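Serine hydrolase CCSP0084 (Cycloclasticus sp. P1, PDB 4I3F) probably hydrolyses carbon-carbon bonds of meta-cleavage products from aromatic degradation, and ester bonds as well, as an alpha/beta-hydrolase-fold serine hydrolase. Local coordinates at residues A[27-31]-A[32-36]; A[97-100]-A[101-105]; A[281-284]-A[285-288]. All coordinates share one frame; numbering follows the deposited sequence.

Contact 1: A[27-31]-A[32-36]; sequences IQTGS and FNTFL
Ile27 and Thr34 exchange two backbone bonds, Ile27 N to Thr34 O at 2.9 Å and Thr34 N to Ile27 O at 2.8 Å, so both amides and both carbonyls of this antiparallel hydrogen-bonded pair are satisfied. Towards the turn, Thr29 N gives its hydrogen to Phe32 O at 2.9 Å. On the same face of the sheet the hydroxyls Thr29 OG1 and Thr34 OG1 meet at 2.7 Å, and Thr34 OG1 is also bonded to the side-chain NE2 of Gln106 on helix 96-113. Threonine suits both places, being beta-branched for a strand yet able to bring a hydroxyl to its diagonal neighbour. The segments form a beta hairpin closed by a type II' turn from Thr29 to Phe32, with Gly30 at positive phi (69°), and its strands 23-29 and 32-39 make one edge of the central sheet. With CG held between its backbone N and carbonyl carbon (chi1 61°), Phe32 folds its ring back over the turn: Thr29 O lies over one ring face, and Ser31 OG sits at the ring edge while bonding to Asn90. On the opposite face of the sheet, that of Gln28 and Asn33, Asn33 OD1 approaches Gln28 CA at 3.2 Å.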
loop_
_atom_site.group_PDB
_atom_site.type_symbol
_atom_site.label_atom_id
_atom_site.label_comp_id
_atom_site.label_asym_id
_atom_site.label_seq_id
_atom_site.Cartn_x
_atom_site.Cartn_y
_atom_site.Cartn_z
ATOM N N ILE A 27 18.015 -5.188 3.997
ATOM C CA ILE A 27 18.036 -5.547 5.402
ATOM C C ILE A 27 17.354 -6.893 5.615
ATOM O O ILE A 27 16.285 -7.155 5.062
ATOM C CB ILE A 27 17.409 -4.418 6.253
ATOM C CG1 ILE A 27 17.487 -4.736 7.742
ATOM C CG2 ILE A 27 15.986 -4.121 5.819
ATOM C CD1 ILE A 27 17.357 -3.499 8.605
ATOM N N GLN A 28 17.998 -7.761 6.388
ATOM C CA GLN A 28 17.455 -9.095 6.608
ATOM C C GLN A 28 16.178 -9.031 7.437
ATOM O O GLN A 28 16.168 -8.485 8.539
ATOM C CB GLN A 28 18.489 -9.971 7.302
ATOM C CG GLN A 28 18.034 -11.396 7.528
ATOM C CD GLN A 28 19.133 -12.246 8.121
ATOM O OE1 GLN A 28 20.291 -12.148 7.718
ATOM N NE2 GLN A 28 18.782 -13.078 9.095
ATOM N N THR A 29 15.096 -9.587 6.901
ATOM C CA THR A 29 13.837 -9.641 7.623
ATOM C C THR A 29 13.367 -11.081 7.594
ATOM O O THR A 29 12.702 -11.508 6.644
ATOM C CB THR A 29 12.767 -8.726 6.991
ATOM O OG1 THR A 29 12.687 -8.997 5.584
ATOM C CG2 THR A 29 13.135 -7.257 7.180
ATOM N N GLY A 30 13.734 -11.834 8.624
ATOM C CA GLY A 30 13.426 -13.252 8.654
ATOM C C GLY A 30 14.231 -14.022 7.621
ATOM O O GLY A 30 15.453 -13.903 7.574
ATOM N N SER A 31 13.540 -14.791 6.780
ATOM C CA SER A 31 14.201 -15.716 5.869
ATOM C C SER A 31 14.609 -15.077 4.542
ATOM O O SER A 31 15.174 -15.753 3.675
ATOM C CB SER A 31 13.306 -16.928 5.604
ATOM O OG SER A 31 12.061 -16.523 5.057
ATOM N N PHE A 32 14.332 -13.787 4.370
ATOM C CA PHE A 32 14.671 -13.116 3.119
ATOM C C PHE A 32 15.113 -11.681 3.376
ATOM O O PHE A 32 14.936 -11.167 4.482
ATOM C CB PHE A 32 13.463 -13.119 2.171
ATOM C CG PHE A 32 12.268 -12.408 2.715
ATOM C CD1 PHE A 32 11.998 -11.098 2.343
ATOM C CD2 PHE A 32 11.415 -13.040 3.618
ATOM C CE1 PHE A 32 10.903 -10.432 2.859
ATOM C CE2 PHE A 32 10.307 -12.381 4.132
ATOM C CZ PHE A 32 10.052 -11.069 3.756
ATOM N N ASN A 33 15.671 -11.027 2.359
ATOM C CA ASN A 33 16.056 -9.620 2.493
ATOM C C ASN A 33 14.993 -8.650 2.013
ATOM O O ASN A 33 14.339 -8.887 0.996
ATOM C CB ASN A 33 17.363 -9.344 1.755
ATOM C CG ASN A 33 18.557 -9.912 2.473
ATOM O OD1 ASN A 33 18.651 -9.830 3.693
ATOM N ND2 ASN A 33 19.477 -10.504 1.719
ATOM N N THR A 34 14.843 -7.549 2.744
ATOM C CA THR A 34 13.928 -6.482 2.354
ATOM C C THR A 34 14.684 -5.287 1.785
ATOM O O THR A 34 15.630 -4.795 2.399
ATOM C CB THR A 34 13.077 -6.017 3.544
ATOM O OG1 THR A 34 12.093 -7.015 3.836
ATOM C CG2 THR A 34 12.363 -4.707 3.222
ATOM N N PHE A 35 14.275 -4.825 0.603
ATOM C CA PHE A 35 14.844 -3.600 0.060
ATOM C C PHE A 35 14.124 -2.432 0.714
ATOM O O PHE A 35 12.894 -2.381 0.719
ATOM C CB PHE A 35 14.685 -3.550 -1.456
ATOM C CG PHE A 35 15.261 -2.307 -2.074
ATOM C CD1 PHE A 35 16.635 -2.175 -2.242
ATOM C CD2 PHE A 35 14.431 -1.265 -2.465
ATOM C CE1 PHE A 35 17.177 -1.034 -2.799
ATOM C CE2 PHE A 35 14.961 -0.121 -3.024
ATOM C CZ PHE A 35 16.338 -0.001 -3.193
ATOM N N LEU A 36 14.891 -1.508 1.281
ATOM C CA LEU A 36 14.317 -0.444 2.090
ATOM C C LEU A 36 14.721 0.940 1.603
ATOM O O LEU A 36 15.898 1.213 1.383
ATOM C CB LEU A 36 14.761 -0.617 3.542
ATOM C CG LEU A 36 14.273 0.449 4.519
ATOM C CD1 LEU A 36 12.769 0.348 4.708
ATOM C CD2 LEU A 36 15.007 0.338 5.844
#

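Contact 2: A[97-100]-A[101-105]; sequences SHWI and DIWVQ
Trp99 and Trp103, one helical turn apart, both set CG anti to the carbonyl carbon, but their second torsions differ (chi2 93° and -31°), so the indoles meet obliquely, the Trp99 six-membered and Trp103 five-membered rings with planes at 41°. They belong to helix 96-113 of the alpha/beta hydrolase fold, whose i to i+4 bonds include a short one from Trp103 N to Trp99 O at 2.7 Å. The same carbonyl oxygen lies over one face of the Trp103 indole. Trp99 CB lies over the face of the Trp103 six-membered ring in a CH-pi contact, 3.7 Å from its centroid, and Trp103 NE1 comes near the edge of the Trp99 ring. Large flat side chains suit this buried side, where Met217 of helix 208-217 touches both and loop carbonyls satisfy the indole nitrogens, Pro93 O that of Trp99 and Ala82 O that of Trp103. Ile100 lays CG1 4.0 Å from Trp103 CE3 and packs CG2 against Val104, beta-branched residues filling the side that faces helix 126-137. Polar residues occupy the exposed side, where Asp101 pairs through OD1 with Arg137. Its other oxygen takes hydrogens from two waters: one, 2.9 Å from Asp101 OD2, also bonds Ser97 OG, and the second, 2.6 Å from Asp101 OD2, lies at the edge of the His98 ring, in its plane and bonded to ND1.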
loop_
_atom_site.group_PDB
_atom_site.type_symbol
_atom_site.label_atom_id
_atom_site.label_comp_id
_atom_site.label_asym_id
_atom_site.label_seq_id
_atom_site.Cartn_x
_atom_site.Cartn_y
_atom_site.Cartn_z
ATOM N N SER A 97 -3.935 -15.615 1.804
ATOM C CA SER A 97 -3.878 -15.595 3.269
ATOM C C SER A 97 -2.445 -15.815 3.776
ATOM O O SER A 97 -2.016 -15.201 4.758
ATOM C CB SER A 97 -4.846 -16.606 3.888
ATOM O OG SER A 97 -4.417 -17.931 3.683
ATOM N N HIS A 98 -1.701 -16.669 3.082
ATOM C CA HIS A 98 -0.322 -16.956 3.458
ATOM C C HIS A 98 0.620 -15.806 3.165
ATOM O O HIS A 98 1.609 -15.613 3.876
ATOM C CB HIS A 98 0.126 -18.239 2.771
ATOM C CG HIS A 98 -0.846 -19.352 2.962
ATOM N ND1 HIS A 98 -1.159 -19.842 4.210
ATOM C CD2 HIS A 98 -1.621 -20.029 2.082
ATOM C CE1 HIS A 98 -2.066 -20.795 4.089
ATOM N NE2 HIS A 98 -2.364 -20.928 2.809
ATOM N N TRP A 99 0.313 -15.029 2.131
ATOM C CA TRP A 99 1.120 -13.854 1.842
ATOM C C TRP A 99 0.851 -12.766 2.872
ATOM O O TRP A 99 1.772 -12.071 3.292
ATOM C CB TRP A 99 0.892 -13.363 0.411
ATOM C CG TRP A 99 1.701 -14.130 -0.572
ATOM C CD1 TRP A 99 1.307 -15.230 -1.278
ATOM C CD2 TRP A 99 3.067 -13.888 -0.934
ATOM N NE1 TRP A 99 2.339 -15.679 -2.064
ATOM C CE2 TRP A 99 3.428 -14.864 -1.878
ATOM C CE3 TRP A 99 4.011 -12.924 -0.565
ATOM C CZ2 TRP A 99 4.698 -14.915 -2.461
ATOM C CZ3 TRP A 99 5.279 -12.981 -1.136
ATOM C CH2 TRP A 99 5.608 -13.965 -2.077
ATOM N N ILE A 100 -0.397 -12.637 3.311
ATOM C CA ILE A 100 -0.706 -11.679 4.372
ATOM C C ILE A 100 0.106 -11.990 5.639
ATOM O O ILE A 100 0.647 -11.077 6.268
ATOM C CB ILE A 100 -2.220 -11.623 4.687
ATOM C CG1 ILE A 100 -2.970 -10.971 3.526
ATOM C CG2 ILE A 100 -2.477 -10.831 5.966
ATOM C CD1 ILE A 100 -4.466 -11.308 3.477
ATOM N N ASP A 101 0.215 -13.268 5.996
ATOM C CA ASP A 101 1.033 -13.677 7.139
ATOM C C ASP A 101 2.481 -13.216 6.965
ATOM O O ASP A 101 3.083 -12.649 7.881
ATOM C CB ASP A 101 0.980 -15.197 7.324
ATOM C CG ASP A 101 -0.376 -15.690 7.818
ATOM O OD1 ASP A 101 -1.154 -14.877 8.363
ATOM O OD2 ASP A 101 -0.652 -16.901 7.665
ATOM N N ILE A 102 3.024 -13.448 5.773
ATOM C CA ILE A 102 4.371 -12.998 5.417
ATOM C C ILE A 102 4.523 -11.469 5.457
ATOM O O ILE A 102 5.529 -10.954 5.968
ATOM C CB ILE A 102 4.775 -13.525 4.014
ATOM C CG1 ILE A 102 5.172 -14.994 4.088
ATOM C CG2 ILE A 102 5.912 -12.697 3.431
ATOM C CD1 ILE A 102 5.283 -15.686 2.727
ATOM N N TRP A 103 3.546 -10.753 4.909
ATOM C CA TRP A 103 3.600 -9.286 4.847
ATOM C C TRP A 103 3.559 -8.656 6.240
ATOM O O TRP A 103 4.283 -7.687 6.515
ATOM C CB TRP A 103 2.470 -8.755 3.965
ATOM C CG TRP A 103 2.645 -9.120 2.505
ATOM C CD1 TRP A 103 3.829 -9.297 1.846
ATOM C CD2 TRP A 103 1.607 -9.373 1.541
ATOM N NE1 TRP A 103 3.594 -9.620 0.529
ATOM C CE2 TRP A 103 2.241 -9.681 0.317
ATOM C CE3 TRP A 103 0.207 -9.368 1.594
ATOM C CZ2 TRP A 103 1.520 -9.978 -0.847
ATOM C CZ3 TRP A 103 -0.506 -9.666 0.438
ATOM C CH2 TRP A 103 0.150 -9.973 -0.762
ATOM N N VAL A 104 2.725 -9.210 7.118
ATOM C CA VAL A 104 2.654 -8.748 8.503
ATOM C C VAL A 104 3.994 -8.990 9.203
ATOM O O VAL A 104 4.577 -8.059 9.763
ATOM C CB VAL A 104 1.473 -9.407 9.265
ATOM C CG1 VAL A 104 1.554 -9.136 10.771
ATOM C CG2 VAL A 104 0.139 -8.899 8.702
ATOM N N GLN A 105 4.504 -10.221 9.155
ATOM C CA GLN A 105 5.755 -10.523 9.851
ATOM C C GLN A 105 6.929 -9.724 9.280
ATOM O O GLN A 105 7.839 -9.327 10.014
ATOM C CB GLN A 105 6.063 -12.031 9.851
ATOM C CG GLN A 105 7.193 -12.417 10.798
ATOM C CD GLN A 105 6.878 -12.078 12.251
ATOM O OE1 GLN A 105 5.811 -12.419 12.757
ATOM N NE2 GLN A 105 7.814 -11.417 12.928
HETATM O O HOH W 1 -3.100 -17.998 6.553
HETATM O O HOH W 2 0.644 -18.886 6.498
#

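Contact 3: A[281-284]-A[285-288]; sequences VQIE and KKKA
Lys286 reaches back over the end of helix 281-284 and gives a hydrogen from NZ to Ile283 O at 2.8 Å. The nitrogen lies in the carbonyl plane, with a C=O...N angle of 146°. Its chain runs extended until the last torsion (chi4 64°) leaves that path and turns NZ onto the oxygen, while CG passes 3.2 Å from Ile283 O and 3.4 Å from Gln282 O. A long, flexible lysine suits this place: its methylenes pass over the carbonyl oxygens of Gln282 and Ile283, and its ammonium also makes a cation-pi contact with Tyr65. With an alanine in place of Lys286, Ile283 O would probably lose this side-chain donor and the Tyr65 ring its cationic partner. The helix is closed by Lys285 N, bonded to Val281 O at 2.9 Å, after which Lys285 leaves helical geometry and occupies the N-cap position, right before helix 286-298. The tight part lies on the 281-284 side, where all four residues are buried and the carboxylate of Glu284 is gripped by three backbone amides, OE1 by those of Phe185 and Gly278 and OE2 by that of Asp186. The looser side is that of the lysines, Lys285 and Lys286, both partly exposed. Val281 packs on Met148 of strand 142-148, Phe274 of strand 269-274 and Phe289 of helix 286-298, so it joins the short helix to two strands of the sheet and to the helix that follows.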
loop_
_atom_site.group_PDB
_atom_site.type_symbol
_atom_site.label_atom_id
_atom_site.label_comp_id
_atom_site.label_asym_id
_atom_site.label_seq_id
_atom_site.Cartn_x
_atom_site.Cartn_y
_atom_site.Cartn_z
ATOM N N VAL A 281 -4.469 8.191 -5.004
ATOM C CA VAL A 281 -4.760 9.511 -4.439
ATOM C C VAL A 281 -3.475 10.306 -4.246
ATOM O O VAL A 281 -3.446 11.517 -4.471
ATOM C CB VAL A 281 -5.475 9.394 -3.065
ATOM C CG1 VAL A 281 -5.770 10.765 -2.497
ATOM C CG2 VAL A 281 -6.776 8.595 -3.188
ATOM N N GLN A 282 -2.409 9.611 -3.850
ATOM C CA GLN A 282 -1.139 10.255 -3.528
ATOM C C GLN A 282 -0.394 10.786 -4.751
ATOM O O GLN A 282 0.508 11.618 -4.617
ATOM C CB GLN A 282 -0.246 9.304 -2.713
ATOM C CG GLN A 282 0.679 8.392 -3.525
ATOM C CD GLN A 282 -0.018 7.210 -4.203
ATOM O OE1 GLN A 282 -1.245 7.157 -4.316
ATOM N NE2 GLN A 282 0.784 6.255 -4.665
ATOM N N ILE A 283 -0.762 10.301 -5.939
ATOM C CA ILE A 283 -0.191 10.801 -7.183
ATOM C C ILE A 283 -1.120 11.833 -7.815
ATOM O O ILE A 283 -0.664 12.850 -8.328
ATOM C CB ILE A 283 0.041 9.667 -8.217
ATOM C CG1 ILE A 283 0.845 8.517 -7.614
ATOM C CG2 ILE A 283 0.733 10.213 -9.476
ATOM C CD1 ILE A 283 2.212 8.908 -7.153
ATOM N N GLU A 284 -2.426 11.571 -7.782
ATOM C CA GLU A 284 -3.383 12.479 -8.419
ATOM C C GLU A 284 -3.443 13.805 -7.679
ATOM O O GLU A 284 -3.432 14.871 -8.296
ATOM C CB GLU A 284 -4.778 11.849 -8.458
ATOM C CG GLU A 284 -5.809 12.629 -9.278
ATOM C CD GLU A 284 -6.421 11.780 -10.382
ATOM O OE1 GLU A 284 -6.563 10.558 -10.170
ATOM O OE2 GLU A 284 -6.754 12.333 -11.445
ATOM N N LYS A 285 -3.518 13.722 -6.353
ATOM C CA LYS A 285 -3.609 14.896 -5.485
ATOM C C LYS A 285 -2.385 14.927 -4.581
ATOM O O LYS A 285 -2.525 14.836 -3.354
ATOM C CB LYS A 285 -4.837 14.798 -4.571
ATOM C CG LYS A 285 -6.103 14.239 -5.215
ATOM C CD LYS A 285 -6.796 15.290 -6.062
ATOM C CE LYS A 285 -8.172 14.803 -6.529
ATOM N NZ LYS A 285 -8.900 15.868 -7.285
ATOM N N LYS A 286 -1.197 15.051 -5.162
ATOM C CA LYS A 286 0.033 15.022 -4.367
ATOM C C LYS A 286 0.011 16.017 -3.215
ATOM O O LYS A 286 0.216 15.632 -2.066
ATOM C CB LYS A 286 1.246 15.317 -5.241
ATOM C CG LYS A 286 1.445 14.326 -6.362
ATOM C CD LYS A 286 2.678 14.675 -7.152
ATOM C CE LYS A 286 2.766 13.817 -8.393
ATOM N NZ LYS A 286 1.623 14.119 -9.291
ATOM N N LYS A 287 -0.241 17.292 -3.507
ATOM C CA LYS A 287 -0.156 18.297 -2.445
ATOM C C LYS A 287 -1.223 18.079 -1.379
ATOM O O LYS A 287 -0.936 18.156 -0.177
ATOM C CB LYS A 287 -0.206 19.734 -2.995
ATOM C CG LYS A 287 -0.081 20.802 -1.894
ATOM C CD LYS A 287 0.371 22.156 -2.427
ATOM C CE LYS A 287 -0.737 22.891 -3.161
ATOM N NZ LYS A 287 -1.882 23.253 -2.260
ATOM N N ALA A 288 -2.450 17.802 -1.810
ATOM C CA ALA A 288 -3.554 17.629 -0.869
ATOM C C ALA A 288 -3.354 16.396 0.009
ATOM O O ALA A 288 -3.546 16.453 1.228
ATOM C CB ALA A 288 -4.887 17.565 -1.602
#

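Overall arrangement
Contacts 1 and 2 are neighbours, their centres 14 Å apart, and helix 96-113 ties them together: it carries contact 2 and supplies Gln106 to a threonine hydroxyl of contact 1. Contact 3 lies on the opposite side of the chain's centre, about 30 Å from contact 1 and 28 Å from contact 2, centre to centre. Contacts 1 and 2 are each partly buried, whereas contact 3 is the most enclosed. Chemistry follows place: paired backbone and hydroxyl bonds at the edge of the sheet in contact 1, aromatic packing with a water-bridged polar side in contact 2, and charged side chains bonded to backbone groups at the helix junction of contact 3.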